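PDB 7BOP: alpha-1,2-mannosyltransferase (Ktr4), putative from Neosartorya fumigata, which belongs to a fungal family of GT-A-type glycosyltransferases and holds guanosine-5'-diphosphate and a manganese ion. Local coordinates for residues T230-W235 and F310-G315; T276-S281 and G315-H320. All coordinates share one frame; numbering follows the deposited sequence.

Gly315 belongs to both contacts: contact 1 ends on it and contact 2 begins with it, so one run of chain from 310 to 320 meets two separate pieces, the loop leading into helix 234-244 and the short strand 278-279. Both are buried. The centre of contact 2 is about 7 Å from the centre of the chain; that of contact 1 is about 17 Å out, with Pro232, Thr233 and Glu312 partly exposed. Contact 1 relies on a carboxylate with several donors, an indole and a bridging water; contact 2 is a close fit round Ala317 with one hydroxyl-carboxylate bond. Leu234 and Val231 pack on Pro318, joining the two.

Contact 1: residues T230-W235 and F310-G315; sequences TVPTLW and FYERWG
Glu312 sends its carboxylate into the turn at Pro232-Thr233, and both oxygens find donors there. OE1 accepts the backbone N of Thr233 at 3.0 Å in a nearly straight bond (169°), on the syn side of the carboxylate. OE2 takes the hydroxyl OG1 of Thr233 at 2.6 Å, from above the carboxylate plane. OE1 has a further donor in its own segment, the indole NE1 of Trp314 at 2.8 Å, again well out of the carboxylate plane. Three bonds thus fix the group and tie the indole to the turn. The chain of Glu312 runs extended beyond CG, which carries the carboxylate the full distance across.

On the backbone side, Arg313 N donates to Thr230 O at 3.1 Å. One water adds a bridge: it donates to Thr230 OG1 and accepts from Arg313 NH2, in the guanidinium plane, and from Gly315 N. Thr230 OG1 is also hydrogen-bonded to the carbonyl of Asp227.

Apolar contacts fill in round the polar ones. Leu234 lies over one face of the Trp314 indole, with CB making a CH-pi contact 4.0 Å from the centroid of the five-membered ring and CD1 reaching CD2 at 3.9 Å. Leu234 CG is anti to the backbone N (chi1 180°), which puts CD1 over the same face as CB. Val231 CG1 touches Trp314 CD1, while the methyl CG2 of Thr230 sits over a face of the Arg313 guanidinium, 3.7 Å from NE.

The contact joins the start of helix 234-244 to the loop between helices 308-311 and 316-327. Helix 294-306 packs against Leu234 and Trp314 through Leu303. Arg313, its side chain about 6 Å from the bound guanosine-5'-diphosphate, reaches Tyr167 of that pocket and His168, both on helix 165-177.

Contact 2: residues T276-S281 and G315-H320; sequences TCHFWS and GDAPVH
The first turn of helix 316-327, which follows Gly315 at its N-cap, lies against the short strand 278-279 of the large mixed sheet in this GT-A-type protein. Ala317 meets the strand with its methyl: CB is 3.3 Å from Phe279 O and 3.4 Å from His278 CD2, and it also touches Ser281 OG. With so small a side chain, the helix backbone comes in close, the CA atoms of Ser281 and Ala317 being 4.9 Å apart.

Beside it, His278 packs CB against Pro318 N at 3.8 Å, and CD of the proline lies over one face of the imidazole toward its rim. The ring is held in its own segment by ND1, which donates to Thr276 O at 3.0 Å in an almost straight bond (174°) lying in both the ring plane and the carbonyl plane. Its other nitrogen, NE2, is hydrogen-bonded to a glycerol, probably from the crystallisation liquor.

The polar link is Ser281 OG, which donates to Asp316 OD2 at 2.6 Å from above the carboxylate plane. Each of the two side chains has a first torsion near +60° (69° for Ser281, 56° for Asp316), bringing hydroxyl and carboxylate together alongside Ala317. The same OD2 forms a salt bridge with Arg192, at the end of strand 189-192, while the aspartate rests against Met170 and Asn174 of helix 165-177.

One buried carboxylate oxygen is therefore gripped from two elements, by the neutral hydroxyl of Ser281 and by the guanidinium of Arg192. Together they restrain the rotation of the carboxylate and tie the start of helix 316-327 to the large mixed sheet.

Contact 1: residues T230-W235 and F310-G315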
ATOM      1  N   THR A 230     -10.719 -12.188   7.571  1.00 28.75           N
ATOM      2  CA  THR A 230     -10.173 -12.252   6.204  1.00 28.68           C
ATOM      3  C   THR A 230      -8.851 -13.007   6.116  1.00 28.52           C
ATOM      4  O   THR A 230      -8.443 -13.361   5.005  1.00 28.48           O
ATOM      5  CB  THR A 230      -9.980 -10.850   5.588  1.00 28.53           C
ATOM      6  OG1 THR A 230      -9.002 -10.115   6.329  1.00 28.01           O
ATOM      7  CG2 THR A 230     -11.299 -10.070   5.598  1.00 30.21           C
ATOM      8  N   VAL A 231      -8.186 -13.245   7.258  1.00 28.80           N
ATOM      9  CA  VAL A 231      -6.814 -13.781   7.286  1.00 29.09           C
ATOM     10  C   VAL A 231      -6.539 -14.891   8.328  1.00 29.31           C
ATOM     11  O   VAL A 231      -5.415 -15.001   8.797  1.00 30.57           O
ATOM     12  CB  VAL A 231      -5.777 -12.635   7.477  1.00 28.48           C
ATOM     13  CG1 VAL A 231      -5.755 -11.710   6.266  1.00 29.55           C
ATOM     14  CG2 VAL A 231      -6.048 -11.831   8.748  1.00 28.93           C
ATOM     15  N   PRO A 232      -7.538 -15.742   8.664  1.00 29.98           N
ATOM     16  CA  PRO A 232      -7.274 -16.634   9.802  1.00 30.26           C
ATOM     17  C   PRO A 232      -6.083 -17.607   9.673  1.00 30.35           C
ATOM     18  O   PRO A 232      -5.418 -17.841  10.668  1.00 30.33           O
ATOM     19  CB  PRO A 232      -8.606 -17.380   9.988  1.00 30.43           C
ATOM     20  CG  PRO A 232      -9.281 -17.283   8.678  1.00 30.69           C
ATOM     21  CD  PRO A 232      -8.905 -15.928   8.154  1.00 30.18           C
ATOM     22  N   THR A 233      -5.798 -18.144   8.488  1.00 29.30           N
ATOM     23  CA  THR A 233      -4.627 -19.032   8.322  1.00 29.78           C
ATOM     24  C   THR A 233      -3.394 -18.369   7.693  1.00 29.53           C
ATOM     25  O   THR A 233      -2.405 -19.052   7.409  1.00 29.42           O
ATOM     26  CB  THR A 233      -4.963 -20.325   7.537  1.00 30.24           C
ATOM     27  OG1 THR A 233      -5.368 -20.012   6.199  1.00 31.02           O
ATOM     28  CG2 THR A 233      -6.062 -21.118   8.235  1.00 32.04           C
ATOM     29  N   LEU A 234      -3.425 -17.050   7.503  1.00 29.96           N
ATOM     30  CA  LEU A 234      -2.297 -16.350   6.874  1.00 29.87           C
ATOM     31  C   LEU A 234      -1.025 -16.500   7.700  1.00 29.01           C
ATOM     32  O   LEU A 234       0.016 -16.887   7.167  1.00 29.07           O
ATOM     33  CB  LEU A 234      -2.622 -14.867   6.646  1.00 29.88           C
ATOM     34  CG  LEU A 234      -1.537 -14.002   5.997  1.00 30.15           C
ATOM     35  CD1 LEU A 234      -1.025 -14.636   4.703  1.00 30.53           C
ATOM     36  CD2 LEU A 234      -2.101 -12.613   5.738  1.00 30.10           C
ATOM     37  N   TRP A 235      -1.109 -16.234   8.999  1.00 28.84           N
ATOM     38  CA  TRP A 235       0.065 -16.356   9.865  1.00 29.82           C
ATOM     39  C   TRP A 235       0.522 -17.810  10.049  1.00 31.02           C
ATOM     40  O   TRP A 235       1.732 -18.088   9.974  1.00 31.19           O
ATOM     41  CB  TRP A 235      -0.142 -15.651  11.207  1.00 29.51           C
ATOM     42  CG  TRP A 235       1.116 -15.527  12.016  1.00 29.88           C
ATOM     43  CD1 TRP A 235       1.393 -16.142  13.196  1.00 31.07           C
ATOM     44  CD2 TRP A 235       2.274 -14.760  11.686  1.00 30.92           C
ATOM     45  NE1 TRP A 235       2.647 -15.804  13.630  1.00 31.30           N
ATOM     46  CE2 TRP A 235       3.215 -14.959  12.718  1.00 31.39           C
ATOM     47  CE3 TRP A 235       2.604 -13.909  10.624  1.00 31.08           C
ATOM     48  CZ2 TRP A 235       4.463 -14.340  12.720  1.00 30.89           C
ATOM     49  CZ3 TRP A 235       3.841 -13.301  10.624  1.00 30.21           C
ATOM     50  CH2 TRP A 235       4.759 -13.517  11.665  1.00 31.81           C
ATOM     51  N   PHE A 310      -8.099 -17.070  -2.245  1.00 31.27           N
ATOM     52  CA  PHE A 310      -9.457 -17.406  -2.683  1.00 32.28           C
ATOM     53  C   PHE A 310     -10.318 -18.033  -1.612  1.00 31.60           C
ATOM     54  O   PHE A 310     -11.474 -17.648  -1.482  1.00 33.64           O
ATOM     55  CB  PHE A 310      -9.398 -18.278  -3.938  1.00 32.46           C
ATOM     56  CG  PHE A 310      -8.771 -17.566  -5.080  1.00 31.71           C
ATOM     57  CD1 PHE A 310      -9.514 -16.664  -5.824  1.00 32.47           C
ATOM     58  CD2 PHE A 310      -7.419 -17.694  -5.334  1.00 31.63           C
ATOM     59  CE1 PHE A 310      -8.928 -15.943  -6.849  1.00 32.47           C
ATOM     60  CE2 PHE A 310      -6.829 -16.991  -6.366  1.00 31.68           C
ATOM     61  CZ  PHE A 310      -7.582 -16.105  -7.119  1.00 31.30           C
ATOM     62  N   TYR A 311      -9.780 -18.981  -0.846  1.00 31.36           N
ATOM     63  CA  TYR A 311     -10.564 -19.632   0.223  1.00 31.95           C
ATOM     64  C   TYR A 311     -10.723 -18.757   1.457  1.00 33.24           C
ATOM     65  O   TYR A 311     -11.636 -18.965   2.265  1.00 32.61           O
ATOM     66  CB  TYR A 311      -9.970 -20.993   0.600  1.00 33.09           C
ATOM     67  CG  TYR A 311      -9.734 -21.922  -0.583  1.00 33.46           C
ATOM     68  CD1 TYR A 311     -10.672 -22.037  -1.619  1.00 34.02           C
ATOM     69  CD2 TYR A 311      -8.576 -22.696  -0.659  1.00 33.57           C
ATOM     70  CE1 TYR A 311     -10.460 -22.893  -2.697  1.00 35.40           C
ATOM     71  CE2 TYR A 311      -8.354 -23.556  -1.734  1.00 35.61           C
ATOM     72  CZ  TYR A 311      -9.293 -23.648  -2.748  1.00 35.54           C
ATOM     73  OH  TYR A 311      -9.072 -24.496  -3.803  1.00 35.94           O
ATOM     74  N   GLU A 312      -9.824 -17.788   1.612  1.00 32.32           N
ATOM     75  CA  GLU A 312      -9.997 -16.717   2.580  1.00 33.02           C
ATOM     76  C   GLU A 312      -9.978 -15.442   1.750  1.00 32.85           C
ATOM     77  O   GLU A 312     -10.178 -15.527   0.539  1.00 33.90           O
ATOM     78  CB  GLU A 312      -8.918 -16.803   3.668  1.00 32.37           C
ATOM     79  CG  GLU A 312      -9.122 -18.027   4.540  1.00 32.29           C
ATOM     80  CD  GLU A 312      -8.006 -18.298   5.532  1.00 32.20           C
ATOM     81  OE1 GLU A 312      -7.261 -17.373   5.937  1.00 31.11           O
ATOM     82  OE2 GLU A 312      -7.889 -19.472   5.945  1.00 33.32           O
ATOM     83  N   ARG A 313      -9.755 -14.276   2.353  1.00 30.60           N
ATOM     84  CA  ARG A 313      -9.691 -13.040   1.575  1.00 31.47           C
ATOM     85  C   ARG A 313      -8.430 -12.284   1.967  1.00 31.58           C
ATOM     86  O   ARG A 313      -8.479 -11.129   2.393  1.00 29.28           O
ATOM     87  CB  ARG A 313     -10.955 -12.197   1.790  1.00 31.81           C
ATOM     88  CG  ARG A 313     -11.189 -11.142   0.710  1.00 33.92           C
ATOM     89  CD  ARG A 313     -11.575  -9.795   1.293  1.00 34.71           C
ATOM     90  NE  ARG A 313     -10.468  -9.216   2.059  1.00 36.45           N
ATOM     91  CZ  ARG A 313     -10.457  -8.001   2.601  1.00 36.16           C
ATOM     92  NH1 ARG A 313     -11.496  -7.182   2.472  1.00 34.43           N
ATOM     93  NH2 ARG A 313      -9.383  -7.605   3.273  1.00 35.97           N
ATOM     94  N   TRP A 314      -7.295 -12.963   1.814  1.00 30.90           N
ATOM     95  CA  TRP A 314      -6.005 -12.386   2.177  1.00 30.77           C
ATOM     96  C   TRP A 314      -5.779 -11.118   1.377  1.00 30.15           C
ATOM     97  O   TRP A 314      -5.689 -11.177   0.152  1.00 30.39           O
ATOM     98  CB  TRP A 314      -4.862 -13.376   1.901  1.00 31.33           C
ATOM     99  CG  TRP A 314      -4.875 -14.616   2.767  1.00 31.25           C
ATOM    100  CD1 TRP A 314      -5.599 -14.819   3.911  1.00 31.40           C
ATOM    101  CD2 TRP A 314      -4.097 -15.796   2.575  1.00 30.67           C
ATOM    102  NE1 TRP A 314      -5.343 -16.061   4.426  1.00 30.33           N
ATOM    103  CE2 TRP A 314      -4.417 -16.682   3.629  1.00 31.81           C
ATOM    104  CE3 TRP A 314      -3.179 -16.209   1.599  1.00 30.59           C
ATOM    105  CZ2 TRP A 314      -3.831 -17.952   3.744  1.00 32.08           C
ATOM    106  CZ3 TRP A 314      -2.606 -17.474   1.713  1.00 31.38           C
ATOM    107  CH2 TRP A 314      -2.937 -18.329   2.776  1.00 31.67           C
ATOM    108  N   GLY A 315      -5.712  -9.980   2.070  1.00 29.86           N
ATOM    109  CA  GLY A 315      -5.445  -8.701   1.428  1.00 29.83           C
ATOM    110  C   GLY A 315      -3.989  -8.601   0.993  1.00 30.33           C
ATOM    111  O   GLY A 315      -3.104  -9.197   1.603  1.00 28.29           O
TER
HETATM  112  O   HOH W   1      -7.042  -8.933   4.544  1.00 28.79           O

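Contact 2: residues T276-S281 and G315-H320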
ATOM      1  N   THR A 276      -2.599  -8.466  12.802  1.00 28.47           N
ATOM      2  CA  THR A 276      -3.427  -7.988  11.679  1.00 28.41           C
ATOM      3  C   THR A 276      -3.011  -6.603  11.189  1.00 27.82           C
ATOM      4  O   THR A 276      -3.571  -6.108  10.208  1.00 28.22           O
ATOM      5  CB  THR A 276      -4.954  -7.992  11.940  1.00 28.53           C
ATOM      6  OG1 THR A 276      -5.319  -6.859  12.744  1.00 26.91           O
ATOM      7  CG2 THR A 276      -5.415  -9.310  12.565  1.00 30.04           C
ATOM      8  N   CYS A 277      -2.019  -5.992  11.832  1.00 27.98           N
ATOM      9  CA  CYS A 277      -1.584  -4.661  11.456  1.00 28.16           C
ATOM     10  C   CYS A 277      -0.858  -4.694  10.116  1.00 28.24           C
ATOM     11  O   CYS A 277      -0.125  -5.639   9.798  1.00 26.68           O
ATOM     12  CB  CYS A 277      -0.701  -4.037  12.526  1.00 30.43           C
ATOM     13  SG  CYS A 277      -1.634  -3.725  14.035  1.00 31.90           S
ATOM     14  N   HIS A 278      -1.097  -3.656   9.329  1.00 26.90           N
ATOM     15  CA  HIS A 278      -0.587  -3.608   7.986  1.00 27.64           C
ATOM     16  C   HIS A 278      -0.450  -2.177   7.539  1.00 27.51           C
ATOM     17  O   HIS A 278      -1.172  -1.281   7.998  1.00 26.05           O
ATOM     18  CB  HIS A 278      -1.521  -4.380   7.042  1.00 28.33           C
ATOM     19  CG  HIS A 278      -2.930  -3.866   7.014  1.00 28.97           C
ATOM     20  ND1 HIS A 278      -3.893  -4.282   7.912  1.00 29.76           N
ATOM     21  CD2 HIS A 278      -3.545  -2.987   6.187  1.00 29.14           C
ATOM     22  CE1 HIS A 278      -5.035  -3.677   7.638  1.00 30.79           C
ATOM     23  NE2 HIS A 278      -4.852  -2.891   6.594  1.00 28.69           N
ATOM     24  N   PHE A 279       0.490  -1.980   6.627  1.00 27.40           N
ATOM     25  CA  PHE A 279       0.624  -0.728   5.903  1.00 27.56           C
ATOM     26  C   PHE A 279      -0.569  -0.678   4.968  1.00 27.46           C
ATOM     27  O   PHE A 279      -0.908  -1.683   4.341  1.00 28.19           O
ATOM     28  CB  PHE A 279       1.922  -0.728   5.105  1.00 27.30           C
ATOM     29  CG  PHE A 279       3.142  -1.007   5.942  1.00 26.33           C
ATOM     30  CD1 PHE A 279       3.520  -0.133   6.954  1.00 26.62           C
ATOM     31  CD2 PHE A 279       3.916  -2.136   5.711  1.00 27.29           C
ATOM     32  CE1 PHE A 279       4.644  -0.383   7.722  1.00 27.53           C
ATOM     33  CE2 PHE A 279       5.038  -2.392   6.472  1.00 27.37           C
ATOM     34  CZ  PHE A 279       5.411  -1.514   7.474  1.00 27.32           C
ATOM     35  N   TRP A 280      -1.236   0.465   4.891  1.00 27.75           N
ATOM     36  CA  TRP A 280      -2.496   0.521   4.171  1.00 27.02           C
ATOM     37  C   TRP A 280      -2.210   0.719   2.683  1.00 28.31           C
ATOM     38  O   TRP A 280      -2.024   1.840   2.211  1.00 27.90           O
ATOM     39  CB  TRP A 280      -3.422   1.604   4.732  1.00 28.54           C
ATOM     40  CG  TRP A 280      -4.870   1.345   4.468  1.00 28.52           C
ATOM     41  CD1 TRP A 280      -5.472   0.129   4.286  1.00 29.20           C
ATOM     42  CD2 TRP A 280      -5.915   2.315   4.407  1.00 28.84           C
ATOM     43  NE1 TRP A 280      -6.810   0.280   4.095  1.00 29.18           N
ATOM     44  CE2 TRP A 280      -7.122   1.611   4.171  1.00 29.95           C
ATOM     45  CE3 TRP A 280      -5.954   3.703   4.507  1.00 28.88           C
ATOM     46  CZ2 TRP A 280      -8.355   2.254   4.037  1.00 29.94           C
ATOM     47  CZ3 TRP A 280      -7.186   4.348   4.383  1.00 29.28           C
ATOM     48  CH2 TRP A 280      -8.366   3.620   4.145  1.00 28.82           C
ATOM     49  N   SER A 281      -2.208  -0.403   1.971  1.00 28.96           N
ATOM     50  CA  SER A 281      -1.586  -0.524   0.650  1.00 28.86           C
ATOM     51  C   SER A 281      -2.239   0.234  -0.508  1.00 29.93           C
ATOM     52  O   SER A 281      -1.663   0.268  -1.602  1.00 28.16           O
ATOM     53  CB  SER A 281      -1.484  -1.996   0.275  1.00 28.66           C
ATOM     54  OG  SER A 281      -2.775  -2.527   0.046  1.00 27.97           O
ATOM     55  N   GLY A 315      -5.712  -9.980   2.070  1.00 29.86           N
ATOM     56  CA  GLY A 315      -5.445  -8.701   1.428  1.00 29.83           C
ATOM     57  C   GLY A 315      -3.989  -8.601   0.993  1.00 30.33           C
ATOM     58  O   GLY A 315      -3.104  -9.197   1.603  1.00 28.29           O
ATOM     59  N   ASP A 316      -3.734  -7.836  -0.062  1.00 29.69           N
ATOM     60  CA  ASP A 316      -2.351  -7.497  -0.418  1.00 30.34           C
ATOM     61  C   ASP A 316      -1.655  -6.652   0.648  1.00 28.91           C
ATOM     62  O   ASP A 316      -0.430  -6.701   0.784  1.00 29.44           O
ATOM     63  CB  ASP A 316      -2.263  -6.809  -1.787  1.00 30.86           C
ATOM     64  CG  ASP A 316      -3.110  -5.572  -1.868  1.00 31.90           C
ATOM     65  OD1 ASP A 316      -4.319  -5.715  -2.109  1.00 35.02           O
ATOM     66  OD2 ASP A 316      -2.564  -4.476  -1.682  1.00 32.49           O
ATOM     67  N   ALA A 317      -2.416  -5.893   1.427  1.00 28.23           N
ATOM     68  CA  ALA A 317      -1.802  -5.087   2.490  1.00 27.60           C
ATOM     69  C   ALA A 317      -1.146  -5.968   3.583  1.00 27.81           C
ATOM     70  O   ALA A 317       0.055  -5.823   3.843  1.00 26.83           O
ATOM     71  CB  ALA A 317      -2.800  -4.094   3.063  1.00 27.74           C
ATOM     72  N   PRO A 318      -1.912  -6.890   4.208  1.00 27.93           N
ATOM     73  CA  PRO A 318      -1.251  -7.775   5.177  1.00 28.23           C
ATOM     74  C   PRO A 318      -0.139  -8.633   4.557  1.00 28.01           C
ATOM     75  O   PRO A 318       0.894  -8.813   5.179  1.00 29.16           O
ATOM     76  CB  PRO A 318      -2.400  -8.635   5.731  1.00 27.36           C
ATOM     77  CG  PRO A 318      -3.539  -8.443   4.809  1.00 28.06           C
ATOM     78  CD  PRO A 318      -3.374  -7.080   4.220  1.00 27.67           C
ATOM     79  N   VAL A 319      -0.335  -9.114   3.334  1.00 28.52           N
ATOM     80  CA  VAL A 319       0.688  -9.916   2.650  1.00 28.53           C
ATOM     81  C   VAL A 319       1.978  -9.117   2.376  1.00 28.09           C
ATOM     82  O   VAL A 319       3.082  -9.592   2.676  1.00 27.57           O
ATOM     83  CB  VAL A 319       0.120 -10.582   1.370  1.00 28.52           C
ATOM     84  CG1 VAL A 319       1.226 -11.245   0.553  1.00 27.95           C
ATOM     85  CG2 VAL A 319      -0.948 -11.611   1.741  1.00 29.32           C
ATOM     86  N   HIS A 320       1.849  -7.914   1.825  1.00 28.61           N
ATOM     87  CA  HIS A 320       3.004  -6.998   1.714  1.00 28.74           C
ATOM     88  C   HIS A 320       3.654  -6.711   3.057  1.00 29.11           C
ATOM     89  O   HIS A 320       4.886  -6.755   3.183  1.00 28.00           O
ATOM     90  CB  HIS A 320       2.587  -5.676   1.067  1.00 28.85           C
ATOM     91  CG  HIS A 320       2.334  -5.784  -0.403  1.00 29.38           C
ATOM     92  ND1 HIS A 320       2.051  -4.689  -1.187  1.00 31.46           N
ATOM     93  CD2 HIS A 320       2.340  -6.852  -1.235  1.00 30.71           C
ATOM     94  CE1 HIS A 320       1.872  -5.077  -2.436  1.00 30.38           C
ATOM     95  NE2 HIS A 320       2.039  -6.387  -2.493  1.00 30.98           N
TER